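Local coordinates for rhodanese-like domain-containing protein (Rhodopseudomonas palustris, PDB 2HHG) that is of unknown function, though its rhodanese-like domain would be consistent with a sulfurtransferase acting on thiosulfate, at residues Leu101-Ala106 with Lys112-Ile117; Ala31-Gly36 with Gly122-Ala127; Leu68-Trp71 with Gln75-Tyr78. All coordinates share one frame; numbering follows the deposited sequence.

Interaction 1 of 3, residues Leu101-Ala106 with Lys112-Ile117; sequences LAAKTA and KPVAHI
Ala-103 and Val-114 carry most of this contact, with Ala-106 as the third member, and together they illustrate how a helix can be laid close against a strand when its inward side is built from alanines. The methyl of Ala-103 points at strand 114-117 and lies 4.1 Å, CB to CG2, from one branch of Val-114. That same branch also reaches the helix backbone: CG2 of Val-114 stands 3.5 Å from the carbonyl O of Ala-103. The other branch serves the next turn, CG1 of Val-114 packing at 4.3 Å against CB of Ala-106. The torsion explains the division of labour. With chi1 at -54°, CG1 is anti to the carbonyl carbon and CG2 sits between the backbone N and the carbonyl carbon, and the valine thus offers one methyl to each alanine.

Further along the strand, CB of Ala-103 meets the backbone O of Ala-115 at 4.0 Å and CB of His-116 at 4.4 Å. The methyl of Ala-115 turns away from the helix. No hydrogen bond crosses between the two segments; the strand instead spends its backbone groups on its neighbours, Ala-115 bonding to Phe-89 and Phe-91 and His-116 to Glu-22 and Leu-24. The short alanine side chains are consistent with the close approach of the helix and strand axes, 7.7 Å, the two running antiparallel at 176°. All the touching residues are buried. Helix 97-109 returns the chain from strand 88-92 to its parallel neighbour 114-117, so the contact is the inner seam between helix and second strand of a beta-alpha-beta crossover, the recurring unit of the rhodanese alpha/beta fold.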
loop_
_atom_site.group_PDB
_atom_site.type_symbol
_atom_site.label_atom_id
_atom_site.label_comp_id
_atom_site.label_asym_id
_atom_site.label_seq_id
_atom_site.Cartn_x
_atom_site.Cartn_y
_atom_site.Cartn_z
ATOM N N LEU A 101 0.824 -0.533 7.277
ATOM C CA LEU A 101 1.322 -1.835 7.719
ATOM C C LEU A 101 1.986 -2.586 6.575
ATOM O O LEU A 101 3.036 -3.188 6.757
ATOM C CB LEU A 101 0.210 -2.683 8.341
ATOM C CG LEU A 101 -0.523 -2.094 9.546
ATOM C CD1 LEU A 101 -1.425 -3.157 10.136
ATOM C CD2 LEU A 101 0.439 -1.548 10.604
ATOM N N ALA A 102 1.387 -2.527 5.388
ATOM C CA ALA A 102 1.926 -3.223 4.218
ATOM C C ALA A 102 3.284 -2.668 3.805
ATOM O O ALA A 102 4.210 -3.424 3.524
ATOM C CB ALA A 102 0.958 -3.148 3.056
ATOM N N ALA A 103 3.406 -1.341 3.766
ATOM C CA ALA A 103 4.682 -0.702 3.441
ATOM C C ALA A 103 5.759 -1.090 4.450
ATOM O O ALA A 103 6.888 -1.393 4.070
ATOM C CB ALA A 103 4.521 0.809 3.374
ATOM N N LYS A 104 5.398 -1.106 5.727
ATOM C CA LYS A 104 6.337 -1.508 6.764
ATOM C C LYS A 104 6.764 -2.974 6.602
ATOM O O LYS A 104 7.950 -3.288 6.711
ATOM C CB LYS A 104 5.735 -1.246 8.142
ATOM C CG LYS A 104 6.629 -1.632 9.325
ATOM C CD LYS A 104 7.959 -0.886 9.334
ATOM C CE LYS A 104 8.642 -0.978 10.692
ATOM N NZ LYS A 104 8.848 -2.367 11.172
ATOM N N THR A 105 5.812 -3.863 6.332
ATOM C CA THR A 105 6.144 -5.262 6.068
ATOM C C THR A 105 7.123 -5.389 4.899
ATOM O O THR A 105 8.141 -6.078 4.993
ATOM C CB THR A 105 4.878 -6.063 5.766
ATOM O OG1 THR A 105 4.041 -6.065 6.928
ATOM C CG2 THR A 105 5.208 -7.499 5.365
ATOM N N ALA A 106 6.814 -4.712 3.800
ATOM C CA ALA A 106 7.659 -4.777 2.614
ATOM C C ALA A 106 9.061 -4.255 2.929
ATOM O O ALA A 106 10.064 -4.864 2.556
ATOM C CB ALA A 106 7.029 -3.996 1.482
ATOM N N LYS A 112 12.818 -1.718 -1.149
ATOM C CA LYS A 112 13.285 -0.336 -0.960
ATOM C C LYS A 112 13.313 0.385 -2.296
ATOM O O LYS A 112 13.748 -0.194 -3.283
ATOM C CB LYS A 112 14.727 -0.314 -0.430
ATOM C CG LYS A 112 14.970 -0.743 0.989
ATOM C CD LYS A 112 16.463 -0.650 1.292
ATOM C CE LYS A 112 16.844 -1.373 2.571
ATOM N NZ LYS A 112 16.592 -2.834 2.486
ATOM N N PRO A 113 12.900 1.664 -2.336
ATOM C CA PRO A 113 12.211 2.424 -1.303
ATOM C C PRO A 113 10.704 2.177 -1.358
ATOM O O PRO A 113 10.175 1.853 -2.424
ATOM C CB PRO A 113 12.535 3.871 -1.674
ATOM C CG PRO A 113 12.680 3.849 -3.152
ATOM C CD PRO A 113 13.168 2.482 -3.534
ATOM N N VAL A 114 10.030 2.324 -0.222
ATOM C CA VAL A 114 8.585 2.142 -0.177
ATOM C C VAL A 114 7.910 3.361 0.429
ATOM O O VAL A 114 8.540 4.151 1.152
ATOM C CB VAL A 114 8.148 0.868 0.607
ATOM C CG1 VAL A 114 8.834 -0.381 0.071
ATOM C CG2 VAL A 114 8.416 1.006 2.085
ATOM N N ALA A 115 6.619 3.495 0.147
ATOM C CA ALA A 115 5.811 4.553 0.716
ATOM C C ALA A 115 4.367 4.105 0.727
ATOM O O ALA A 115 4.019 3.081 0.138
ATOM C CB ALA A 115 5.968 5.831 -0.092
ATOM N N HIS A 116 3.519 4.868 1.395
ATOM C CA HIS A 116 2.089 4.669 1.257
ATOM C C HIS A 116 1.400 6.022 1.106
ATOM O O HIS A 116 2.004 7.063 1.374
ATOM C CB HIS A 116 1.517 3.809 2.395
ATOM C CG HIS A 116 1.136 4.574 3.619
ATOM N ND1 HIS A 116 2.011 5.376 4.321
ATOM C CD2 HIS A 116 -0.041 4.630 4.281
ATOM C CE1 HIS A 116 1.380 5.907 5.353
ATOM N NE2 HIS A 116 0.134 5.471 5.349
ATOM N N ILE A 117 0.157 5.998 0.633
ATOM C CA ILE A 117 -0.578 7.226 0.347
ATOM C C ILE A 117 -1.421 7.643 1.550
ATOM O O ILE A 117 -2.324 6.921 1.976
ATOM C CB ILE A 117 -1.477 7.073 -0.905
ATOM C CG1 ILE A 117 -0.643 6.648 -2.122
ATOM C CG2 ILE A 117 -2.239 8.381 -1.188
ATOM C CD1 ILE A 117 -1.424 6.494 -3.425
#

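Interaction 2 of 3, residues Ala31-Gly36 with Gly122-Ala127; sequences ALHKSG and GAWRDA
An aromatic pair joins two helices far apart in sequence here, His-33 near the end of helix 26-34 and Trp-124 in helix 120-126, in a partly buried seam towards the periphery of the domain. The tryptophan presents the far corner of its six-membered ring: CH2 of Trp-124 comes to 3.8 Å from CB of His-33, which lies at the indole edge in the ring plane, and 4.1 Å from CG of His-33. The rings form an offset edge-to-face stack, the indole edge directed toward the imidazole face, with planes at 86° and centroids of the six-membered and imidazole rings 5.8 Å apart. In Trp-124, CG anti to the backbone N (chi1 -178°) carries the indole across to the other helix.

The two helices, from near the start and end of the rhodanese-like sequence, lie together on one face of the parallel sheet, opposite helix 97-109, as in the alpha/beta rhodanese fold. One nitrogen of each ring is bound outside the pair, which helps fix its rotation: NE2 of His-33 to the O of Pro-58, NE1 of Trp-124 to the O of Pro-130. Beyond the histidine, the chain leaves the helix in a Schellman motif at Gly-36.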
loop_
_atom_site.group_PDB
_atom_site.type_symbol
_atom_site.label_atom_id
_atom_site.label_comp_id
_atom_site.label_asym_id
_atom_site.label_seq_id
_atom_site.Cartn_x
_atom_site.Cartn_y
_atom_site.Cartn_z
ATOM N N ALA A 31 0.165 14.079 -7.948
ATOM C CA ALA A 31 1.126 14.728 -8.842
ATOM C C ALA A 31 2.102 13.715 -9.430
ATOM O O ALA A 31 2.424 13.774 -10.613
ATOM C CB ALA A 31 1.879 15.844 -8.130
ATOM N N LEU A 32 2.554 12.772 -8.601
ATOM C CA LEU A 32 3.436 11.698 -9.050
ATOM C C LEU A 32 2.780 10.879 -10.164
ATOM O O LEU A 32 3.401 10.566 -11.178
ATOM C CB LEU A 32 3.814 10.790 -7.872
ATOM C CG LEU A 32 4.753 9.614 -8.159
ATOM C CD1 LEU A 32 6.104 10.110 -8.663
ATOM C CD2 LEU A 32 4.928 8.754 -6.914
ATOM N N HIS A 33 1.520 10.516 -9.958
ATOM C CA HIS A 33 0.774 9.755 -10.946
ATOM C C HIS A 33 0.643 10.521 -12.266
ATOM O O HIS A 33 0.856 9.960 -13.335
ATOM C CB HIS A 33 -0.599 9.405 -10.390
ATOM C CG HIS A 33 -1.392 8.493 -11.268
ATOM N ND1 HIS A 33 -2.194 8.959 -12.287
ATOM C CD2 HIS A 33 -1.513 7.147 -11.271
ATOM C CE1 HIS A 33 -2.775 7.933 -12.884
ATOM N NE2 HIS A 33 -2.383 6.822 -12.284
ATOM N N LYS A 34 0.297 11.802 -12.182
ATOM C CA LYS A 34 0.147 12.632 -13.376
ATOM C C LYS A 34 1.449 12.813 -14.156
ATOM O O LYS A 34 1.424 13.013 -15.373
ATOM C CB LYS A 34 -0.464 13.986 -13.025
ATOM C CG LYS A 34 -1.910 13.880 -12.580
ATOM C CD LYS A 34 -2.424 15.216 -12.099
ATOM C CE LYS A 34 -3.879 15.137 -11.691
ATOM N NZ LYS A 34 -4.352 16.431 -11.133
ATOM N N SER A 35 2.580 12.724 -13.460
ATOM C CA SER A 35 3.887 12.873 -14.097
ATOM C C SER A 35 4.252 11.647 -14.939
ATOM O O SER A 35 5.218 11.685 -15.709
ATOM C CB SER A 35 4.976 13.151 -13.050
ATOM O OG SER A 35 5.325 11.974 -12.344
ATOM N N GLY A 36 3.486 10.568 -14.777
ATOM C CA GLY A 36 3.737 9.305 -15.469
ATOM C C GLY A 36 4.259 8.226 -14.534
ATOM O O GLY A 36 4.443 7.077 -14.947
ATOM N N GLY A 122 -9.730 6.797 -0.362
ATOM C CA GLY A 122 -10.770 7.729 0.082
ATOM C C GLY A 122 -10.334 9.180 -0.071
ATOM O O GLY A 122 -11.064 10.006 -0.638
ATOM N N ALA A 123 -9.136 9.492 0.414
ATOM C CA ALA A 123 -8.573 10.839 0.276
ATOM C C ALA A 123 -8.249 11.190 -1.179
ATOM O O ALA A 123 -8.438 12.333 -1.609
ATOM C CB ALA A 123 -7.340 10.985 1.140
ATOM N N TRP A 124 -7.753 10.202 -1.923
ATOM C CA TRP A 124 -7.479 10.341 -3.356
ATOM C C TRP A 124 -8.746 10.755 -4.106
ATOM O O TRP A 124 -8.736 11.720 -4.877
ATOM C CB TRP A 124 -6.949 9.012 -3.890
ATOM C CG TRP A 124 -6.557 8.984 -5.338
ATOM C CD1 TRP A 124 -7.388 8.837 -6.408
ATOM C CD2 TRP A 124 -5.227 9.017 -5.860
ATOM N NE1 TRP A 124 -6.660 8.815 -7.572
ATOM C CE2 TRP A 124 -5.331 8.924 -7.263
ATOM C CE3 TRP A 124 -3.956 9.132 -5.279
ATOM C CZ2 TRP A 124 -4.213 8.928 -8.093
ATOM C CZ3 TRP A 124 -2.849 9.133 -6.104
ATOM C CH2 TRP A 124 -2.984 9.036 -7.496
ATOM N N ARG A 125 -9.828 10.017 -3.881
ATOM C CA ARG A 125 -11.132 10.328 -4.467
ATOM C C ARG A 125 -11.654 11.708 -4.056
ATOM O O ARG A 125 -12.155 12.465 -4.901
ATOM C CB ARG A 125 -12.137 9.245 -4.086
ATOM C CG ARG A 125 -13.529 9.440 -4.664
ATOM C CD ARG A 125 -14.413 8.242 -4.372
ATOM N NE ARG A 125 -14.547 7.999 -2.937
ATOM C CZ ARG A 125 -15.058 6.891 -2.405
ATOM N NH1 ARG A 125 -15.493 5.906 -3.183
ATOM N NH2 ARG A 125 -15.136 6.767 -1.086
ATOM N N ASP A 126 -11.535 12.032 -2.771
ATOM C CA ASP A 126 -11.997 13.325 -2.259
ATOM C C ASP A 126 -11.277 14.496 -2.930
ATOM O O ASP A 126 -11.871 15.554 -3.140
ATOM C CB ASP A 126 -11.827 13.404 -0.741
ATOM C CG ASP A 126 -12.815 12.525 0.014
ATOM O OD1 ASP A 126 -13.828 12.090 -0.577
ATOM O OD2 ASP A 126 -12.565 12.267 1.209
ATOM N N ALA A 127 -10.006 14.293 -3.271
ATOM C CA ALA A 127 -9.190 15.315 -3.922
ATOM C C ALA A 127 -9.408 15.376 -5.437
ATOM O O ALA A 127 -8.834 16.232 -6.118
ATOM C CB ALA A 127 -7.720 15.082 -3.605
#

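Interaction 3 of 3, residues Leu68-Trp71 with Gln75-Tyr78; sequences LEFW and QSPY
Ser-76 meets the end of helix 68-72, a small example of one hydroxyl doing two jobs. Its CB lies 3.2 Å from the carbonyl O of Phe-70. One bond further out, OG is anti to the backbone N (chi1 166°), a rotation that brings it to 2.7 Å from the same Phe-70 O. It donates there in the carbonyl plane, on a lone pair, with a C=O...donor angle of 126°. The same OG accepts from the backbone N of Tyr-78 at 3.0 Å with a nearly straight N-H...O angle of 162°, making an ST turn. Without the hydroxyl, as with an alanine in its place, the Phe-70 carbonyl and the Tyr-78 amide would both probably lose this partner, and the turn is likely to be held less firmly against the helix.

CD2 of Tyr-78 packs against CD1 of Phe-70 at 4.2 Å, and the O of Tyr-78 lies 3.4 Å from CD1 of Trp-71. Lys-80 bonds to the Tyr-78 O and makes a cation-pi contact with Trp-71. The turn thus folds back at the surface on helix 68-72, whose Leu-68 and Glu-69 side chains rest on helix 97-109, before the chain proceeds to strand 88-92.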
loop_
_atom_site.group_PDB
_atom_site.type_symbol
_atom_site.label_atom_id
_atom_site.label_comp_id
_atom_site.label_asym_id
_atom_site.label_seq_id
_atom_site.Cartn_x
_atom_site.Cartn_y
_atom_site.Cartn_z
ATOM N N LEU A 68 0.883 -10.305 0.203
ATOM C CA LEU A 68 2.032 -9.463 -0.124
ATOM C C LEU A 68 3.375 -10.175 -0.015
ATOM O O LEU A 68 4.176 -10.154 -0.955
ATOM C CB LEU A 68 2.026 -8.219 0.762
ATOM C CG LEU A 68 2.992 -7.095 0.404
ATOM C CD1 LEU A 68 2.649 -6.507 -0.967
ATOM C CD2 LEU A 68 2.970 -6.024 1.485
ATOM N N GLU A 69 3.617 -10.815 1.124
ATOM C CA GLU A 69 4.916 -11.446 1.363
ATOM C C GLU A 69 5.201 -12.536 0.343
ATOM O O GLU A 69 6.342 -12.712 -0.092
ATOM C CB GLU A 69 4.991 -12.023 2.781
ATOM C CG GLU A 69 4.769 -10.994 3.894
ATOM C CD GLU A 69 3.314 -10.841 4.335
ATOM O OE1 GLU A 69 2.395 -11.100 3.536
ATOM O OE2 GLU A 69 3.094 -10.444 5.494
ATOM N N PHE A 70 4.145 -13.253 -0.035
ATOM C CA PHE A 70 4.225 -14.371 -0.966
ATOM C C PHE A 70 4.473 -13.942 -2.399
ATOM O O PHE A 70 5.014 -14.717 -3.189
ATOM C CB PHE A 70 2.959 -15.214 -0.848
ATOM C CG PHE A 70 2.806 -15.806 0.506
ATOM C CD1 PHE A 70 3.416 -17.013 0.812
ATOM C CD2 PHE A 70 2.140 -15.116 1.506
ATOM C CE1 PHE A 70 3.336 -17.539 2.090
ATOM C CE2 PHE A 70 2.059 -15.634 2.784
ATOM C CZ PHE A 70 2.646 -16.850 3.075
ATOM N N TRP A 71 4.079 -12.718 -2.736
ATOM C CA TRP A 71 4.334 -12.180 -4.069
ATOM C C TRP A 71 5.643 -11.393 -4.122
ATOM O O TRP A 71 6.288 -11.348 -5.165
ATOM C CB TRP A 71 3.149 -11.328 -4.533
ATOM C CG TRP A 71 1.921 -12.127 -4.899
ATOM C CD1 TRP A 71 1.630 -13.423 -4.555
ATOM C CD2 TRP A 71 0.812 -11.662 -5.669
ATOM N NE1 TRP A 71 0.414 -13.795 -5.080
ATOM C CE2 TRP A 71 -0.108 -12.728 -5.762
ATOM C CE3 TRP A 71 0.513 -10.452 -6.306
ATOM C CZ2 TRP A 71 -1.308 -12.613 -6.460
ATOM C CZ3 TRP A 71 -0.685 -10.340 -6.990
ATOM C CH2 TRP A 71 -1.577 -11.418 -7.065
ATOM N N GLN A 75 11.959 -15.969 -3.544
ATOM C CA GLN A 75 12.089 -17.376 -3.166
ATOM C C GLN A 75 10.751 -18.034 -2.829
ATOM O O GLN A 75 10.710 -19.203 -2.429
ATOM C CB GLN A 75 13.048 -17.530 -1.981
ATOM C CG GLN A 75 14.456 -16.980 -2.211
ATOM C CD GLN A 75 15.102 -17.513 -3.474
ATOM O OE1 GLN A 75 14.997 -18.700 -3.787
ATOM N NE2 GLN A 75 15.774 -16.632 -4.212
ATOM N N SER A 76 9.665 -17.276 -2.961
ATOM C CA SER A 76 8.328 -17.824 -2.807
ATOM C C SER A 76 7.893 -18.485 -4.107
ATOM O O SER A 76 8.173 -17.967 -5.186
ATOM C CB SER A 76 7.333 -16.724 -2.436
ATOM O OG SER A 76 5.993 -17.171 -2.605
ATOM N N PRO A 77 7.190 -19.629 -4.009
ATOM C CA PRO A 77 6.612 -20.252 -5.197
ATOM C C PRO A 77 5.660 -19.318 -5.957
ATOM O O PRO A 77 5.401 -19.526 -7.142
ATOM C CB PRO A 77 5.841 -21.448 -4.623
ATOM C CG PRO A 77 6.510 -21.742 -3.333
ATOM C CD PRO A 77 6.912 -20.409 -2.790
ATOM N N TYR A 78 5.178 -18.277 -5.280
ATOM C CA TYR A 78 4.153 -17.381 -5.819
ATOM C C TYR A 78 4.703 -15.988 -6.155
ATOM O O TYR A 78 3.940 -15.042 -6.383
ATOM C CB TYR A 78 2.973 -17.321 -4.833
ATOM C CG TYR A 78 2.698 -18.675 -4.196
ATOM C CD1 TYR A 78 1.966 -19.650 -4.873
ATOM C CD2 TYR A 78 3.210 -18.995 -2.938
ATOM C CE1 TYR A 78 1.733 -20.906 -4.301
ATOM C CE2 TYR A 78 2.983 -20.247 -2.358
ATOM C CZ TYR A 78 2.245 -21.193 -3.047
ATOM O OH TYR A 78 2.018 -22.426 -2.475
#

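Overall arrangement
The three contacts sample one domain from core to surface. Interaction 1 is buried, with methyl packing and no hydrogen bond between its segments; interaction 2 is partly buried and relies on aromatic rings; interaction 3 lies at the surface, where a hydrogen bond from a serine hydroxyl accompanies ring packing. Helix 97-109 links two of them: it supplies a segment of interaction 1 and also receives Leu-68 of interaction 3, whose CD2 lies 3.5 Å from the O of Ala-102. Strand 114-117 leads to helix 120-126, and Ile-117 CD1 touches Trp-124 CZ3 at 4.0 Å, tying interaction 1 to interaction 2. Interactions 2 and 3 lie on opposite sides of the chain's centre, nearest atoms about 17 Å apart.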